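Separin (Saccharomyces cerevisiae, PDB 5U1T) cleaves the cohesin subunit MCD1/SCC1 at anaphase onset as a caspase-like cysteine protease, releasing sister chromatids, and is held inactive by securin for most of the cell cycle. Local coordinates at residues A[79-83]-A[132-136]; A[101-106]-A[124-129]; A[95-99]-A[111-116]. All blocks are in the same frame, centred on the assembly; numbering follows the deposited sequence.

Contact 1. Residues A[79-83]-A[132-136]; sequences LMIIV and LKILA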
ATOM      1  N   LEU A  79      29.084 -54.316  -0.454  1.00 60.62           N
ATOM      2  CA  LEU A  79      29.867 -55.095  -1.413  1.00 58.18           C
ATOM      3  C   LEU A  79      30.837 -56.005  -0.690  1.00 61.02           C
ATOM      4  O   LEU A  79      31.045 -57.137  -1.098  1.00 63.51           O
ATOM      5  CB  LEU A  79      30.637 -54.188  -2.361  1.00 52.84           C
ATOM      6  CG  LEU A  79      29.835 -53.513  -3.460  1.00 51.25           C
ATOM      7  CD1 LEU A  79      30.760 -52.740  -4.380  1.00 52.01           C
ATOM      8  CD2 LEU A  79      29.014 -54.529  -4.223  1.00 43.57           C
ATOM      9  N   MET A  80      31.409 -55.503   0.397  1.00 58.66           N
ATOM     10  CA  MET A  80      32.314 -56.297   1.200  1.00 59.76           C
ATOM     11  C   MET A  80      31.566 -57.430   1.892  1.00 60.26           C
ATOM     12  O   MET A  80      32.103 -58.515   2.059  1.00 64.69           O
ATOM     13  CB  MET A  80      33.042 -55.427   2.227  1.00 60.34           C
ATOM     14  CG  MET A  80      34.283 -56.100   2.843  1.00 73.62           C
ATOM     15  SD  MET A  80      35.457 -56.789   1.629  1.00 71.86           S
ATOM     16  CE  MET A  80      36.728 -57.514   2.679  1.00 80.53           C
ATOM     17  N   ILE A  81      30.324 -57.181   2.284  1.00 64.68           N
ATOM     18  CA  ILE A  81      29.485 -58.216   2.898  1.00 62.89           C
ATOM     19  C   ILE A  81      29.222 -59.364   1.931  1.00 61.09           C
ATOM     20  O   ILE A  81      29.298 -60.542   2.301  1.00 58.60           O
ATOM     21  CB  ILE A  81      28.149 -57.627   3.375  1.00 54.27           C
ATOM     22  CG1 ILE A  81      28.401 -56.723   4.585  1.00 51.83           C
ATOM     23  CG2 ILE A  81      27.143 -58.737   3.685  1.00 50.46           C
ATOM     24  CD1 ILE A  81      27.192 -56.070   5.124  1.00 51.73           C
ATOM     25  N   ILE A  82      28.921 -59.002   0.690  1.00 56.57           N
ATOM     26  CA  ILE A  82      28.683 -59.970  -0.365  1.00 56.73           C
ATOM     27  C   ILE A  82      29.924 -60.844  -0.623  1.00 62.41           C
ATOM     28  O   ILE A  82      29.803 -62.070  -0.676  1.00 62.94           O
ATOM     29  CB  ILE A  82      28.228 -59.255  -1.671  1.00 59.79           C
ATOM     30  CG1 ILE A  82      26.859 -58.599  -1.452  1.00 58.15           C
ATOM     31  CG2 ILE A  82      28.184 -60.216  -2.864  1.00 56.80           C
ATOM     32  CD1 ILE A  82      26.424 -57.662  -2.564  1.00 56.47           C
ATOM     33  N   VAL A  83      31.112 -60.245  -0.757  1.00 63.34           N
ATOM     34  CA  VAL A  83      32.305 -61.056  -1.050  1.00 62.60           C
ATOM     35  C   VAL A  83      32.674 -61.947   0.143  1.00 66.54           C
ATOM     36  O   VAL A  83      33.087 -63.101  -0.054  1.00 61.85           O
ATOM     37  CB  VAL A  83      33.541 -60.193  -1.459  1.00 63.80           C
ATOM     38  CG1 VAL A  83      33.273 -59.442  -2.748  1.00 56.80           C
ATOM     39  CG2 VAL A  83      33.887 -59.216  -0.382  1.00 69.44           C
ATOM     40  N   LEU A 132      29.365 -55.118  -9.313  1.00 56.73           N
ATOM     41  CA  LEU A 132      28.242 -55.945  -8.883  1.00 57.36           C
ATOM     42  C   LEU A 132      28.055 -57.118  -9.852  1.00 57.60           C
ATOM     43  O   LEU A 132      27.915 -58.261  -9.445  1.00 53.66           O
ATOM     44  CB  LEU A 132      26.955 -55.108  -8.783  1.00 52.27           C
ATOM     45  CG  LEU A 132      25.759 -55.782  -8.090  1.00 53.31           C
ATOM     46  CD1 LEU A 132      26.052 -56.097  -6.617  1.00 51.56           C
ATOM     47  CD2 LEU A 132      24.479 -54.958  -8.231  1.00 46.74           C
ATOM     48  N   LYS A 133      28.081 -56.813 -11.142  1.00 51.81           N
ATOM     49  CA  LYS A 133      27.907 -57.803 -12.179  1.00 52.08           C
ATOM     50  C   LYS A 133      29.013 -58.881 -12.153  1.00 60.68           C
ATOM     51  O   LYS A 133      28.752 -60.076 -12.387  1.00 56.94           O
ATOM     52  CB  LYS A 133      27.855 -57.104 -13.537  1.00 51.21           C
ATOM     53  CG  LYS A 133      26.644 -56.203 -13.708  1.00 52.39           C
ATOM     54  CD  LYS A 133      26.421 -55.784 -15.154  1.00 54.41           C
ATOM     55  CE  LYS A 133      25.192 -54.884 -15.299  1.00 55.38           C
ATOM     56  NZ  LYS A 133      24.814 -54.719 -16.728  1.00 54.65           N
ATOM     57  N   ILE A 134      30.241 -58.460 -11.853  1.00 60.83           N
ATOM     58  CA  ILE A 134      31.359 -59.385 -11.729  1.00 56.47           C
ATOM     59  C   ILE A 134      31.117 -60.322 -10.542  1.00 62.15           C
ATOM     60  O   ILE A 134      31.421 -61.524 -10.616  1.00 66.98           O
ATOM     61  CB  ILE A 134      32.733 -58.629 -11.577  1.00 57.61           C
ATOM     62  CG1 ILE A 134      33.065 -57.840 -12.843  1.00 57.35           C
ATOM     63  CG2 ILE A 134      33.865 -59.600 -11.306  1.00 57.95           C
ATOM     64  CD1 ILE A 134      34.319 -57.043 -12.745  1.00 52.60           C
ATOM     65  N   LEU A 135      30.561 -59.791  -9.456  1.00 58.04           N
ATOM     66  CA  LEU A 135      30.237 -60.630  -8.304  1.00 59.17           C
ATOM     67  C   LEU A 135      29.116 -61.617  -8.663  1.00 59.14           C
ATOM     68  O   LEU A 135      29.151 -62.783  -8.272  1.00 59.75           O
ATOM     69  CB  LEU A 135      29.849 -59.776  -7.099  1.00 52.88           C
ATOM     70  CG  LEU A 135      30.937 -58.805  -6.606  1.00 64.66           C
ATOM     71  CD1 LEU A 135      30.397 -57.735  -5.626  1.00 58.27           C
ATOM     72  CD2 LEU A 135      32.049 -59.584  -5.969  1.00 59.06           C
ATOM     73  N   ALA A 136      28.139 -61.144  -9.427  1.00 53.17           N
ATOM     74  CA  ALA A 136      27.052 -61.990  -9.864  1.00 55.94           C
ATOM     75  C   ALA A 136      27.573 -63.086 -10.786  1.00 61.36           C
ATOM     76  O   ALA A 136      27.119 -64.237 -10.717  1.00 62.33           O
ATOM     77  CB  ALA A 136      25.976 -61.167 -10.554  1.00 51.49           C
TER

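Contact 2. Residues A[101-106]-A[124-129]; sequences LFNETN and WNDYYL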
ATOM      1  N   LEU A 101      21.080 -55.221  -2.465  1.00 52.71           N
ATOM      2  CA  LEU A 101      21.901 -54.037  -2.671  1.00 51.03           C
ATOM      3  C   LEU A 101      21.372 -53.213  -3.852  1.00 55.99           C
ATOM      4  O   LEU A 101      21.281 -51.963  -3.791  1.00 56.30           O
ATOM      5  CB  LEU A 101      23.372 -54.436  -2.901  1.00 48.16           C
ATOM      6  CG  LEU A 101      24.424 -53.317  -3.036  1.00 54.68           C
ATOM      7  CD1 LEU A 101      25.808 -53.790  -2.597  1.00 46.83           C
ATOM      8  CD2 LEU A 101      24.489 -52.732  -4.460  1.00 49.02           C
ATOM      9  N   PHE A 102      21.028 -53.919  -4.923  1.00 50.85           N
ATOM     10  CA  PHE A 102      20.583 -53.269  -6.138  1.00 47.78           C
ATOM     11  C   PHE A 102      19.202 -52.652  -5.968  1.00 48.95           C
ATOM     12  O   PHE A 102      18.968 -51.529  -6.402  1.00 48.34           O
ATOM     13  CB  PHE A 102      20.555 -54.244  -7.287  1.00 44.59           C
ATOM     14  CG  PHE A 102      20.210 -53.623  -8.595  1.00 41.81           C
ATOM     15  CD1 PHE A 102      21.197 -53.100  -9.403  1.00 47.11           C
ATOM     16  CD2 PHE A 102      18.897 -53.580  -9.037  1.00 42.07           C
ATOM     17  CE1 PHE A 102      20.885 -52.541 -10.624  1.00 44.63           C
ATOM     18  CE2 PHE A 102      18.575 -53.022 -10.261  1.00 45.53           C
ATOM     19  CZ  PHE A 102      19.571 -52.502 -11.055  1.00 42.50           C
ATOM     20  N   ASN A 103      18.302 -53.391  -5.330  1.00 48.66           N
ATOM     21  CA  ASN A 103      16.930 -52.946  -5.179  1.00 51.61           C
ATOM     22  C   ASN A 103      16.826 -51.695  -4.307  1.00 52.55           C
ATOM     23  O   ASN A 103      15.972 -50.856  -4.526  1.00 47.13           O
ATOM     24  CB  ASN A 103      16.071 -54.067  -4.612  1.00 47.19           C
ATOM     25  CG  ASN A 103      15.694 -55.078  -5.658  1.00 48.94           C
ATOM     26  OD1 ASN A 103      15.802 -54.824  -6.860  1.00 50.83           O
ATOM     27  ND2 ASN A 103      15.255 -56.234  -5.215  1.00 48.58           N
ATOM     28  N   GLU A 104      17.734 -51.574  -3.349  1.00 48.35           N
ATOM     29  CA  GLU A 104      17.739 -50.478  -2.416  1.00 47.93           C
ATOM     30  C   GLU A 104      18.346 -49.221  -2.999  1.00 52.06           C
ATOM     31  O   GLU A 104      18.409 -48.220  -2.324  1.00 50.93           O
ATOM     32  CB  GLU A 104      18.512 -50.860  -1.167  1.00 46.68           C
ATOM     33  CG  GLU A 104      17.931 -51.996  -0.387  1.00 41.91           C
ATOM     34  CD  GLU A 104      16.803 -51.557   0.507  1.00 48.40           C
ATOM     35  OE1 GLU A 104      15.656 -51.511   0.036  1.00 54.55           O
ATOM     36  OE2 GLU A 104      17.043 -51.252   1.687  1.00 53.45           O
ATOM     37  N   THR A 105      18.788 -49.257  -4.248  1.00 49.37           N
ATOM     38  CA  THR A 105      19.596 -48.156  -4.770  1.00 41.20           C
ATOM     39  C   THR A 105      19.244 -47.801  -6.212  1.00 43.07           C
ATOM     40  O   THR A 105      19.976 -47.062  -6.865  1.00 44.40           O
ATOM     41  CB  THR A 105      21.112 -48.497  -4.690  1.00 47.99           C
ATOM     42  OG1 THR A 105      21.360 -49.793  -5.289  1.00 53.72           O
ATOM     43  CG2 THR A 105      21.594 -48.522  -3.241  1.00 44.54           C
ATOM     44  N   ASN A 106      18.126 -48.329  -6.703  1.00 36.47           N
ATOM     45  CA  ASN A 106      17.730 -48.151  -8.096  1.00 37.89           C
ATOM     46  C   ASN A 106      16.214 -48.043  -8.244  1.00 43.78           C
ATOM     47  O   ASN A 106      15.472 -48.648  -7.475  1.00 45.41           O
ATOM     48  CB  ASN A 106      18.218 -49.330  -8.974  1.00 43.57           C
ATOM     49  CG  ASN A 106      19.744 -49.477  -9.016  1.00 47.54           C
ATOM     50  OD1 ASN A 106      20.405 -48.867  -9.849  1.00 52.28           O
ATOM     51  ND2 ASN A 106      20.297 -50.299  -8.127  1.00 42.34           N
ATOM     52  N   TRP A 124      22.812 -43.461 -10.432  1.00 52.42           N
ATOM     53  CA  TRP A 124      22.484 -44.103  -9.166  1.00 53.07           C
ATOM     54  C   TRP A 124      23.369 -45.301  -8.843  1.00 60.30           C
ATOM     55  O   TRP A 124      23.631 -45.567  -7.665  1.00 60.39           O
ATOM     56  CB  TRP A 124      21.017 -44.520  -9.169  1.00 51.05           C
ATOM     57  CG  TRP A 124      20.135 -43.322  -9.097  1.00 52.51           C
ATOM     58  CD1 TRP A 124      19.420 -42.767 -10.113  1.00 53.20           C
ATOM     59  CD2 TRP A 124      19.914 -42.494  -7.948  1.00 55.83           C
ATOM     60  NE1 TRP A 124      18.750 -41.655  -9.665  1.00 53.47           N
ATOM     61  CE2 TRP A 124      19.041 -41.462  -8.340  1.00 54.69           C
ATOM     62  CE3 TRP A 124      20.361 -42.534  -6.626  1.00 54.88           C
ATOM     63  CZ2 TRP A 124      18.610 -40.464  -7.456  1.00 57.06           C
ATOM     64  CZ3 TRP A 124      19.922 -41.550  -5.742  1.00 57.73           C
ATOM     65  CH2 TRP A 124      19.058 -40.526  -6.163  1.00 55.72           C
ATOM     66  N   ASN A 125      23.845 -46.000  -9.878  1.00 54.24           N
ATOM     67  CA  ASN A 125      24.606 -47.224  -9.664  1.00 55.21           C
ATOM     68  C   ASN A 125      25.981 -47.320 -10.353  1.00 60.13           C
ATOM     69  O   ASN A 125      26.712 -48.306 -10.137  1.00 56.94           O
ATOM     70  CB  ASN A 125      23.764 -48.444 -10.093  1.00 52.78           C
ATOM     71  CG  ASN A 125      23.527 -48.524 -11.615  1.00 53.91           C
ATOM     72  OD1 ASN A 125      24.337 -48.069 -12.428  1.00 56.04           O
ATOM     73  ND2 ASN A 125      22.408 -49.126 -11.995  1.00 45.54           N
ATOM     74  N   ASP A 126      26.341 -46.327 -11.173  1.00 61.44           N
ATOM     75  CA  ASP A 126      27.473 -46.522 -12.100  1.00 57.63           C
ATOM     76  C   ASP A 126      28.846 -46.566 -11.412  1.00 49.02           C
ATOM     77  O   ASP A 126      29.855 -46.865 -12.043  1.00 57.32           O
ATOM     78  CB  ASP A 126      27.470 -45.450 -13.197  1.00 55.82           C
ATOM     79  CG  ASP A 126      27.684 -44.065 -12.664  1.00 60.03           C
ATOM     80  OD1 ASP A 126      27.983 -43.927 -11.456  1.00 59.02           O
ATOM     81  OD2 ASP A 126      27.568 -43.106 -13.466  1.00 59.66           O
ATOM     82  N   TYR A 127      28.868 -46.272 -10.120  1.00 56.53           N
ATOM     83  CA  TYR A 127      30.084 -46.383  -9.329  1.00 52.78           C
ATOM     84  C   TYR A 127      30.257 -47.771  -8.689  1.00 48.81           C
ATOM     85  O   TYR A 127      31.213 -47.996  -7.968  1.00 51.89           O
ATOM     86  CB  TYR A 127      30.094 -45.284  -8.252  1.00 47.77           C
ATOM     87  CG  TYR A 127      28.987 -45.361  -7.215  1.00 49.99           C
ATOM     88  CD1 TYR A 127      29.166 -46.087  -6.037  1.00 52.45           C
ATOM     89  CD2 TYR A 127      27.766 -44.702  -7.398  1.00 52.73           C
ATOM     90  CE1 TYR A 127      28.163 -46.156  -5.073  1.00 52.81           C
ATOM     91  CE2 TYR A 127      26.750 -44.756  -6.425  1.00 49.36           C
ATOM     92  CZ  TYR A 127      26.962 -45.480  -5.266  1.00 50.78           C
ATOM     93  OH  TYR A 127      25.987 -45.566  -4.297  1.00 55.68           O
ATOM     94  N   TYR A 128      29.330 -48.691  -8.935  1.00 54.86           N
ATOM     95  CA  TYR A 128      29.475 -50.060  -8.425  1.00 59.88           C
ATOM     96  C   TYR A 128      28.965 -51.146  -9.392  1.00 57.56           C
ATOM     97  O   TYR A 128      29.309 -52.324  -9.239  1.00 54.16           O
ATOM     98  CB  TYR A 128      28.751 -50.217  -7.071  1.00 55.26           C
ATOM     99  CG  TYR A 128      27.223 -50.204  -7.147  1.00 54.94           C
ATOM    100  CD1 TYR A 128      26.510 -51.333  -7.556  1.00 54.72           C
ATOM    101  CD2 TYR A 128      26.497 -49.064  -6.810  1.00 54.98           C
ATOM    102  CE1 TYR A 128      25.118 -51.319  -7.639  1.00 54.84           C
ATOM    103  CE2 TYR A 128      25.109 -49.048  -6.871  1.00 51.00           C
ATOM    104  CZ  TYR A 128      24.419 -50.178  -7.287  1.00 53.64           C
ATOM    105  OH  TYR A 128      23.033 -50.176  -7.355  1.00 53.53           O
ATOM    106  N   LEU A 129      28.139 -50.744 -10.360  1.00 50.60           N
ATOM    107  CA  LEU A 129      27.385 -51.683 -11.192  1.00 58.25           C
ATOM    108  C   LEU A 129      28.296 -52.719 -11.861  1.00 57.56           C
ATOM    109  O   LEU A 129      28.036 -53.919 -11.806  1.00 58.09           O
ATOM    110  CB  LEU A 129      26.572 -50.929 -12.256  1.00 50.12           C
ATOM    111  CG  LEU A 129      25.720 -51.846 -13.147  1.00 53.52           C
ATOM    112  CD1 LEU A 129      24.664 -52.586 -12.328  1.00 52.60           C
ATOM    113  CD2 LEU A 129      25.080 -51.082 -14.286  1.00 52.67           C
TER

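Contact 3. Residues A[95-99]-A[111-116]; sequences SSEII and HSLKNI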
ATOM      1  N   SER A  95      24.042 -64.178  -3.171  1.00 53.66           N
ATOM      2  CA  SER A  95      23.224 -63.881  -4.329  1.00 59.21           C
ATOM      3  C   SER A  95      22.051 -62.941  -3.993  1.00 58.65           C
ATOM      4  O   SER A  95      21.810 -61.941  -4.685  1.00 56.80           O
ATOM      5  CB  SER A  95      22.707 -65.187  -4.932  1.00 54.60           C
ATOM      6  OG  SER A  95      22.127 -64.967  -6.201  1.00 55.25           O
ATOM      7  N   SER A  96      21.323 -63.236  -2.929  1.00 50.08           N
ATOM      8  CA  SER A  96      20.163 -62.417  -2.674  1.00 53.55           C
ATOM      9  C   SER A  96      20.595 -61.097  -2.009  1.00 56.80           C
ATOM     10  O   SER A  96      19.865 -60.104  -2.070  1.00 53.66           O
ATOM     11  CB  SER A  96      19.129 -63.186  -1.848  1.00 45.52           C
ATOM     12  OG  SER A  96      19.666 -63.568  -0.613  1.00 56.04           O
ATOM     13  N   GLU A  97      21.794 -61.079  -1.427  1.00 48.74           N
ATOM     14  CA  GLU A  97      22.398 -59.829  -0.965  1.00 52.31           C
ATOM     15  C   GLU A  97      22.703 -58.852  -2.105  1.00 58.18           C
ATOM     16  O   GLU A  97      22.567 -57.640  -1.930  1.00 59.58           O
ATOM     17  CB  GLU A  97      23.685 -60.093  -0.191  1.00 52.81           C
ATOM     18  CG  GLU A  97      23.466 -60.490   1.238  1.00 55.59           C
ATOM     19  CD  GLU A  97      22.869 -59.379   2.048  1.00 60.34           C
ATOM     20  OE1 GLU A  97      22.991 -58.197   1.634  1.00 62.36           O
ATOM     21  OE2 GLU A  97      22.276 -59.686   3.100  1.00 57.93           O
ATOM     22  N   ILE A  98      23.123 -59.383  -3.253  1.00 53.23           N
ATOM     23  CA  ILE A  98      23.389 -58.593  -4.452  1.00 48.27           C
ATOM     24  C   ILE A  98      22.107 -57.912  -4.923  1.00 54.55           C
ATOM     25  O   ILE A  98      22.053 -56.691  -5.130  1.00 53.72           O
ATOM     26  CB  ILE A  98      23.964 -59.481  -5.596  1.00 48.84           C
ATOM     27  CG1 ILE A  98      25.429 -59.857  -5.319  1.00 52.29           C
ATOM     28  CG2 ILE A  98      23.793 -58.826  -6.960  1.00 49.68           C
ATOM     29  CD1 ILE A  98      26.148 -60.457  -6.504  1.00 50.22           C
ATOM     30  N   ILE A  99      21.074 -58.729  -5.092  1.00 56.71           N
ATOM     31  CA  ILE A  99      19.739 -58.256  -5.441  1.00 59.48           C
ATOM     32  C   ILE A  99      19.219 -57.180  -4.453  1.00 51.53           C
ATOM     33  O   ILE A  99      18.706 -56.150  -4.878  1.00 48.77           O
ATOM     34  CB  ILE A  99      18.781 -59.470  -5.532  1.00 49.73           C
ATOM     35  CG1 ILE A  99      19.150 -60.266  -6.779  1.00 58.31           C
ATOM     36  CG2 ILE A  99      17.322 -59.040  -5.568  1.00 48.13           C
ATOM     37  CD1 ILE A  99      18.559 -61.672  -6.837  1.00 61.81           C
ATOM     38  N   HIS A 111      14.741 -59.391  -9.391  1.00 61.11           N
ATOM     39  CA  HIS A 111      14.373 -60.538  -8.588  1.00 62.52           C
ATOM     40  C   HIS A 111      15.040 -61.804  -9.114  1.00 63.46           C
ATOM     41  O   HIS A 111      14.560 -62.918  -8.897  1.00 62.12           O
ATOM     42  CB  HIS A 111      12.848 -60.683  -8.507  1.00 62.48           C
ATOM     43  CG  HIS A 111      12.146 -60.489  -9.812  1.00 66.73           C
ATOM     44  ND1 HIS A 111      11.506 -59.309 -10.139  1.00 70.72           N
ATOM     45  CD2 HIS A 111      11.944 -61.338 -10.851  1.00 67.75           C
ATOM     46  CE1 HIS A 111      10.960 -59.435 -11.341  1.00 77.62           C
ATOM     47  NE2 HIS A 111      11.215 -60.657 -11.796  1.00 70.12           N
ATOM     48  N   SER A 112      16.169 -61.601  -9.788  1.00 62.73           N
ATOM     49  CA  SER A 112      17.091 -62.658 -10.182  1.00 55.42           C
ATOM     50  C   SER A 112      18.438 -62.037 -10.514  1.00 58.85           C
ATOM     51  O   SER A 112      18.552 -60.816 -10.688  1.00 60.02           O
ATOM     52  CB  SER A 112      16.554 -63.449 -11.379  1.00 59.94           C
ATOM     53  OG  SER A 112      16.687 -62.733 -12.594  1.00 57.53           O
ATOM     54  N   LEU A 113      19.471 -62.869 -10.616  1.00 63.19           N
ATOM     55  CA  LEU A 113      20.784 -62.349 -10.968  1.00 54.91           C
ATOM     56  C   LEU A 113      20.775 -61.878 -12.420  1.00 54.78           C
ATOM     57  O   LEU A 113      21.586 -61.053 -12.825  1.00 56.30           O
ATOM     58  CB  LEU A 113      21.862 -63.400 -10.730  1.00 50.83           C
ATOM     59  CG  LEU A 113      22.258 -63.647  -9.270  1.00 58.55           C
ATOM     60  CD1 LEU A 113      23.494 -64.561  -9.191  1.00 52.44           C
ATOM     61  CD2 LEU A 113      22.509 -62.316  -8.554  1.00 59.60           C
ATOM     62  N   LYS A 114      19.828 -62.389 -13.193  1.00 55.67           N
ATOM     63  CA  LYS A 114      19.734 -62.053 -14.604  1.00 58.10           C
ATOM     64  C   LYS A 114      19.365 -60.583 -14.756  1.00 56.89           C
ATOM     65  O   LYS A 114      19.807 -59.909 -15.691  1.00 52.91           O
ATOM     66  CB  LYS A 114      18.716 -62.968 -15.292  1.00 53.81           C
ATOM     67  CG  LYS A 114      18.193 -62.496 -16.634  1.00 51.69           C
ATOM     68  CD  LYS A 114      16.671 -62.507 -16.586  1.00 51.59           C
ATOM     69  CE  LYS A 114      16.036 -62.106 -17.898  1.00 52.80           C
ATOM     70  NZ  LYS A 114      14.556 -61.978 -17.716  1.00 58.12           N
ATOM     71  N   ASN A 115      18.568 -60.092 -13.811  1.00 60.30           N
ATOM     72  CA  ASN A 115      18.149 -58.692 -13.791  1.00 54.46           C
ATOM     73  C   ASN A 115      19.320 -57.736 -13.452  1.00 54.41           C
ATOM     74  O   ASN A 115      19.431 -56.655 -14.023  1.00 56.19           O
ATOM     75  CB  ASN A 115      16.992 -58.504 -12.797  1.00 57.73           C
ATOM     76  CG  ASN A 115      15.685 -59.190 -13.238  1.00 59.28           C
ATOM     77  OD1 ASN A 115      15.370 -59.276 -14.430  1.00 57.92           O
ATOM     78  ND2 ASN A 115      14.906 -59.645 -12.259  1.00 58.13           N
ATOM     79  N   ILE A 116      20.178 -58.153 -12.522  1.00 49.98           N
ATOM     80  CA  ILE A 116      21.445 -57.489 -12.237  1.00 48.86           C
ATOM     81  C   ILE A 116      22.308 -57.376 -13.491  1.00 58.64           C
ATOM     82  O   ILE A 116      22.694 -56.274 -13.897  1.00 61.68           O
ATOM     83  CB  ILE A 116      22.242 -58.248 -11.151  1.00 46.30           C
ATOM     84  CG1 ILE A 116      21.433 -58.331  -9.854  1.00 58.83           C
ATOM     85  CG2 ILE A 116      23.623 -57.633 -10.929  1.00 43.83           C
ATOM     86  CD1 ILE A 116      20.825 -57.010  -9.391  1.00 50.77           C
TER

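Contact 1. Residues A[79-83]-A[132-136]
Leu135 is the bump of this contact, and its forked end enters the shallow hollow formed by Leu79, Ile82 and Val83. One methyl, Leu135 CD2, lies 3.4 Å from Val83 CG1. The other methyl is shared by two neighbours, with Leu135 CD1 3.8 Å from Leu79 CD2 and 4.3 Å from Ile82 CG2. Leu79 crosses Leu135 at about a right angle, so that branch meets branch rather than shaft lying along shaft. One turn earlier, Leu132 contributes a single methyl. With CG anti to the backbone N (chi1 -169°), its side chain swings back across the gap and brings CD1 to 4.1 Å from Leu79 CD2, with Ile82 CD1 on the edge of contact at 4.4 Å. Segments 79-83 and 132-136, on helices 69-87 and 129-142, run almost parallel, their axes 13° apart and 11.3 Å from each other at closest approach. The arrangement is consistent with an up-and-down alpha-helical array: helix 91-103 runs in the opposite sense and packs against both, its Leu101 and Ile98 on Leu79 and Ile82, while Ile98 also meets Leu132. All five touching side chains are buried and apolar, and no hydrogen bond joins the segments. Apolar side chains of the other protein chain in the assembly pack on Leu79, Val83 and Ile134, and so reach both helices.

Contact 2. Residues A[101-106]-A[124-129]
Thr105 OG1 is gripped from two directions: it accepts the phenol proton of Tyr128 OH at 2.7 Å and passes its own proton to Leu101 O at 2.6 Å. The second bond arises because chi1 of 51° tucks OG1 between the backbone N and the carbonyl carbon, turned back toward the last turn of helix 91-103. Asn106 strengthens the same helix end. Its ND2 donates almost straight (175°) to Phe102 O, lying in the carbonyl plane on a lone pair, and Thr105 N is a further donor to that oxygen. The Asn106 amide nitrogen also sits over the centre of the Phe102 ring. The amide oxygen faces the loop: Asn106 OD1 accepts from Asn125 ND2 at 2.9 Å, a bent bond of 142° whose donor is tilted from the carbonyl plane. Asn125 is itself held in place by Asp120 O and Ser122 N. In fold terms, the C-terminal end of helix 91-103 is joined here to the N-terminal start of helix 129-142, where Tyr128 occupies the N-cap position. The Tyr128 ring is sandwiched: Leu101 CD2 makes a CH-pi contact over one face, 3.5 Å from Tyr128 CE1, and Asn125 O lies over the opposite face, near the rim. Beside it, Leu129 CD1 approaches the edge of the Phe102 ring, 4.1 Å from Phe102 CE1. Trp124 touches chiefly through its base, CB lying 3.6 Å from Thr105 O. Its indole leads elsewhere, bonding through NE1 to Tyr462 O and standing edge-to-face against Trp68 and Tyr462.

Contact 3. Residues A[95-99]-A[111-116]
Ser95 comes first: its hydroxyl OG lies against the fork of Leu113, 3.3 Å from Leu113 CD1. Three residues on, the CB of Ile98 points toward the second segment. Its branch methyl CG2 touches both Leu113 CD2 (4.0 Å) and Ile116 CG1 (3.8 Å); the Leu113 side chain crosses it at about a right angle, that of Ile116 obliquely. Ile98 also packs on Leu135 and Ile139 of helix 129-142, which places it in the interior. Ile99 follows and reaches farther round, laying its extended chain over the backbone where the short helix starts, with CD1 3.7 Å from Ser112 C. Lower on the same side chain, Ile99 CG1 stands 4.3 Å from both Leu113 CD2 and Ile116 CG1. Ile116 is folded back on itself by a chi2 of -48°, which turns its CD1 toward the Ile99 backbone. The helix start beneath Ile99 is capped by Ser112, whose OG accepts only weak bonds from Lys114 N and Asn115 N. The arrangement is a serine N-capped short helix, 113-117, resting by its first turn on the Ser95, Ile98 and Ile99 side of helix 91-103.

How the contacts relate
From the N terminus, the chain passes through helix 69-87, which supplies the first half of contact 1, and then runs along helix 91-103, which gives contact 3 its 95-99 side and contact 2 its 101-106 side. Helix 113-117 returns to close contact 3, the loop 124-129 closes contact 2, and helix 129-142 finally completes contact 1. Contacts 2 and 3 therefore lie within the long excursion that contact 1 closes, and they cross each other along the sequence. Phe102 joins all three in space, packing on Ile116 of contact 3 and Leu132 of contact 1. Together they tie four successive helices and their connections together near the N-terminal end of the helical region.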